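Antitoxin phd (Enterobacteria phage P1, PDB 3HS2) neutralises the cognate toxin Doc, blocking its phosphorylation of host EF-Tu, and acts as a DNA-binding transcriptional repressor in a plasmid-stabilising toxin-antitoxin system. Local coordinates at residues Val26-Arg31 and Ala36-Lys41. Residues are numbered along the deposited sequence; the frame is centred on the assembly and turned at random.
Sequences VEITRR and AVIVSK
V26 and I38 pair across two antiparallel strands, 26-29 and 36-40, which form a beta hairpin. Their axes come within 4.6 Å, and their directions differ by 150°, so the hairpin is twisted.

Four backbone hydrogen bonds join the two strands. V26 and I38 bond in both directions: V26 N reaches I38 O at 3.2 Å, and I38 N reaches V26 O at 2.9 Å. I28 and A36 do the same, with I28 N to A36 O at 2.8 Å and A36 N to I28 O at 2.9 Å. E27 and V37 form the non-hydrogen-bonded pair between them. Here two CA-H...O contacts add to the backbone pairing, V37 CA to V26 O and E27 CA to A36 O. V26 O and A36 O each take both kinds of contact.

The apolar contacts lie on the face that carries V26, I28, A36 and I38. The V26 and I38 side chains run alongside each other in the same direction. With I38 CG1 anti to the backbone N (chi1 173°), the CG2 methyl is turned back over the main chain, toward V26. There CG2 touches V26 CB at 3.5 Å. It also lies 3.2 Å from V26 O, a tight fit beside the backbone bond. I28 CD1 meets I38 CG2 only loosely, at 4.3 Å. E27 and V37 occupy the other face.

The V26 face packs against helix 13-21, with V26 on V20 and I38 on L17 and V20, while I28 meets A9 of helix 6-11. Strand 26-29 is central in the chain's sheet, flanked by strand 2-5 in parallel. Strand 36-40 pairs antiparallel with a strand of the second subunit, so the sheet continues through the homodimer. K41 NZ forms a salt bridge with E27 OE2 of that subunit. S40 is the N-cap of helix 41-55, with its OG hydrogen-bonded to T43 N.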
ATOM      1  N   VAL A  26      -0.079  -5.914  -3.737  1.00 39.66           N
ATOM      2  CA  VAL A  26       0.488  -7.038  -3.003  1.00 38.34           C
ATOM      3  C   VAL A  26       1.597  -6.615  -2.057  1.00 38.71           C
ATOM      4  O   VAL A  26       2.596  -6.026  -2.469  1.00 37.93           O
ATOM      5  CB  VAL A  26       1.006  -8.131  -3.952  1.00 34.90           C
ATOM      6  CG1 VAL A  26       1.805  -9.171  -3.186  1.00 31.74           C
ATOM      7  CG2 VAL A  26      -0.156  -8.778  -4.678  1.00 35.91           C
ATOM      8  N   GLU A  27       1.406  -6.922  -0.782  1.00 32.83           N
ATOM      9  CA  GLU A  27       2.395  -6.623   0.235  1.00 40.10           C
ATOM     10  C   GLU A  27       3.363  -7.786   0.376  1.00 31.06           C
ATOM     11  O   GLU A  27       2.958  -8.942   0.482  1.00 36.60           O
ATOM     12  CB  GLU A  27       1.709  -6.341   1.573  1.00 37.56           C
ATOM     13  CG  GLU A  27       2.660  -6.061   2.726  1.00 36.96           C
ATOM     14  CD  GLU A  27       1.937  -5.944   4.055  1.00 52.91           C
ATOM     15  OE1 GLU A  27       0.688  -5.968   4.056  1.00 56.83           O
ATOM     16  OE2 GLU A  27       2.612  -5.829   5.099  1.00 54.41           O
ATOM     17  N   ILE A  28       4.648  -7.470   0.355  1.00 29.52           N
ATOM     18  CA  ILE A  28       5.676  -8.462   0.590  1.00 28.87           C
ATOM     19  C   ILE A  28       6.272  -8.206   1.965  1.00 36.95           C
ATOM     20  O   ILE A  28       6.751  -7.113   2.246  1.00 34.74           O
ATOM     21  CB  ILE A  28       6.779  -8.383  -0.474  1.00 37.55           C
ATOM     22  CG1 ILE A  28       6.185  -8.583  -1.869  1.00 40.27           C
ATOM     23  CG2 ILE A  28       7.861  -9.410  -0.193  1.00 35.52           C
ATOM     24  CD1 ILE A  28       7.191  -8.450  -2.982  1.00 52.09           C
ATOM     25  N   THR A  29       6.220  -9.213   2.828  1.00 39.32           N
ATOM     26  CA  THR A  29       6.771  -9.085   4.166  1.00 40.08           C
ATOM     27  C   THR A  29       8.093  -9.828   4.259  1.00 42.27           C
ATOM     28  O   THR A  29       8.331 -10.783   3.521  1.00 41.12           O
ATOM     29  CB  THR A  29       5.800  -9.630   5.232  1.00 50.59           C
ATOM     30  OG1 THR A  29       5.546 -11.021   4.989  1.00 42.85           O
ATOM     31  CG2 THR A  29       4.485  -8.870   5.192  1.00 48.47           C
ATOM     32  N   ARG A  30       8.953  -9.374   5.163  1.00 40.58           N
ATOM     33  CA  ARG A  30      10.233 -10.022   5.403  1.00 36.66           C
ATOM     34  C   ARG A  30      10.527 -10.056   6.895  1.00 33.97           C
ATOM     35  O   ARG A  30      10.218  -9.108   7.614  1.00 33.11           O
ATOM     36  CB  ARG A  30      11.353  -9.291   4.665  1.00 38.36           C
ATOM     37  CG  ARG A  30      11.416  -9.597   3.184  1.00 45.18           C
ATOM     38  CD  ARG A  30      12.789  -9.277   2.619  1.00 45.77           C
ATOM     39  NE  ARG A  30      13.079  -7.848   2.654  1.00 42.36           N
ATOM     40  CZ  ARG A  30      14.279  -7.326   2.419  1.00 40.98           C
ATOM     41  NH1 ARG A  30      15.309  -8.116   2.137  1.00 38.42           N
ATOM     42  NH2 ARG A  30      14.451  -6.015   2.469  1.00 38.02           N
ATOM     43  N   ARG A  31      11.125 -11.146   7.362  1.00 37.48           N
ATOM     44  CA  ARG A  31      11.428 -11.278   8.783  1.00 43.30           C
ATOM     45  C   ARG A  31      12.490 -10.278   9.227  1.00 37.53           C
ATOM     46  O   ARG A  31      13.603 -10.253   8.696  1.00 32.25           O
ATOM     47  CB  ARG A  31      11.844 -12.710   9.131  1.00 52.07           C
ATOM     48  CG  ARG A  31      12.822 -13.340   8.150  1.00 54.27           C
ATOM     49  N   ALA A  36       7.364  -4.306   1.831  1.00 36.64           N
ATOM     50  CA  ALA A  36       7.337  -3.627   0.549  1.00 37.40           C
ATOM     51  C   ALA A  36       5.985  -3.858  -0.107  1.00 29.40           C
ATOM     52  O   ALA A  36       5.262  -4.788   0.251  1.00 35.40           O
ATOM     53  CB  ALA A  36       8.455  -4.141  -0.347  1.00 30.51           C
ATOM     54  N   VAL A  37       5.640  -3.001  -1.060  1.00 37.78           N
ATOM     55  CA  VAL A  37       4.416  -3.174  -1.825  1.00 28.78           C
ATOM     56  C   VAL A  37       4.752  -3.229  -3.310  1.00 27.85           C
ATOM     57  O   VAL A  37       5.567  -2.449  -3.799  1.00 31.71           O
ATOM     58  CB  VAL A  37       3.408  -2.035  -1.568  1.00 34.61           C
ATOM     59  CG1 VAL A  37       2.211  -2.168  -2.496  1.00 37.77           C
ATOM     60  CG2 VAL A  37       2.954  -2.040  -0.117  1.00 33.21           C
ATOM     61  N   ILE A  38       4.139  -4.167  -4.018  1.00 27.54           N
ATOM     62  CA  ILE A  38       4.284  -4.241  -5.464  1.00 33.64           C
ATOM     63  C   ILE A  38       2.951  -3.914  -6.121  1.00 32.77           C
ATOM     64  O   ILE A  38       1.935  -4.544  -5.834  1.00 34.01           O
ATOM     65  CB  ILE A  38       4.785  -5.622  -5.918  1.00 26.63           C
ATOM     66  CG1 ILE A  38       4.768  -5.726  -7.442  1.00 36.94           C
ATOM     67  CG2 ILE A  38       3.947  -6.729  -5.305  1.00 44.24           C
ATOM     68  CD1 ILE A  38       5.546  -6.906  -7.958  1.00 55.52           C
ATOM     69  N   VAL A  39       2.963  -2.917  -7.000  1.00 28.42           N
ATOM     70  CA  VAL A  39       1.741  -2.408  -7.608  1.00 30.69           C
ATOM     71  C   VAL A  39       2.027  -2.004  -9.048  1.00 33.60           C
ATOM     72  O   VAL A  39       3.174  -1.727  -9.404  1.00 31.78           O
ATOM     73  CB  VAL A  39       1.201  -1.197  -6.805  1.00 33.24           C
ATOM     74  CG1 VAL A  39       2.247  -0.100  -6.726  1.00 33.19           C
ATOM     75  CG2 VAL A  39      -0.092  -0.672  -7.405  1.00 32.34           C
ATOM     76  N   SER A  40       0.993  -1.982  -9.884  1.00 27.22           N
ATOM     77  CA  SER A  40       1.182  -1.608 -11.278  1.00 37.66           C
ATOM     78  C   SER A  40       1.796  -0.217 -11.349  1.00 33.20           C
ATOM     79  O   SER A  40       1.404   0.684 -10.604  1.00 30.24           O
ATOM     80  CB  SER A  40      -0.139  -1.634 -12.045  1.00 35.03           C
ATOM     81  OG  SER A  40      -0.687  -0.333 -12.162  1.00 39.15           O
ATOM     82  N   LYS A  41       2.765  -0.053 -12.241  1.00 26.47           N
ATOM     83  CA  LYS A  41       3.456   1.216 -12.387  1.00 34.60           C
ATOM     84  C   LYS A  41       2.483   2.337 -12.743  1.00 36.89           C
ATOM     85  O   LYS A  41       2.606   3.454 -12.243  1.00 35.82           O
ATOM     86  CB  LYS A  41       4.547   1.109 -13.453  1.00 44.66           C
ATOM     87  CG  LYS A  41       5.347   2.384 -13.637  1.00 41.64           C
ATOM     88  CD  LYS A  41       6.067   2.385 -14.972  1.00 59.92           C
ATOM     89  CE  LYS A  41       6.852   3.670 -15.177  1.00 53.06           C
ATOM     90  NZ  LYS A  41       7.519   3.706 -16.507  1.00 67.52           N
TER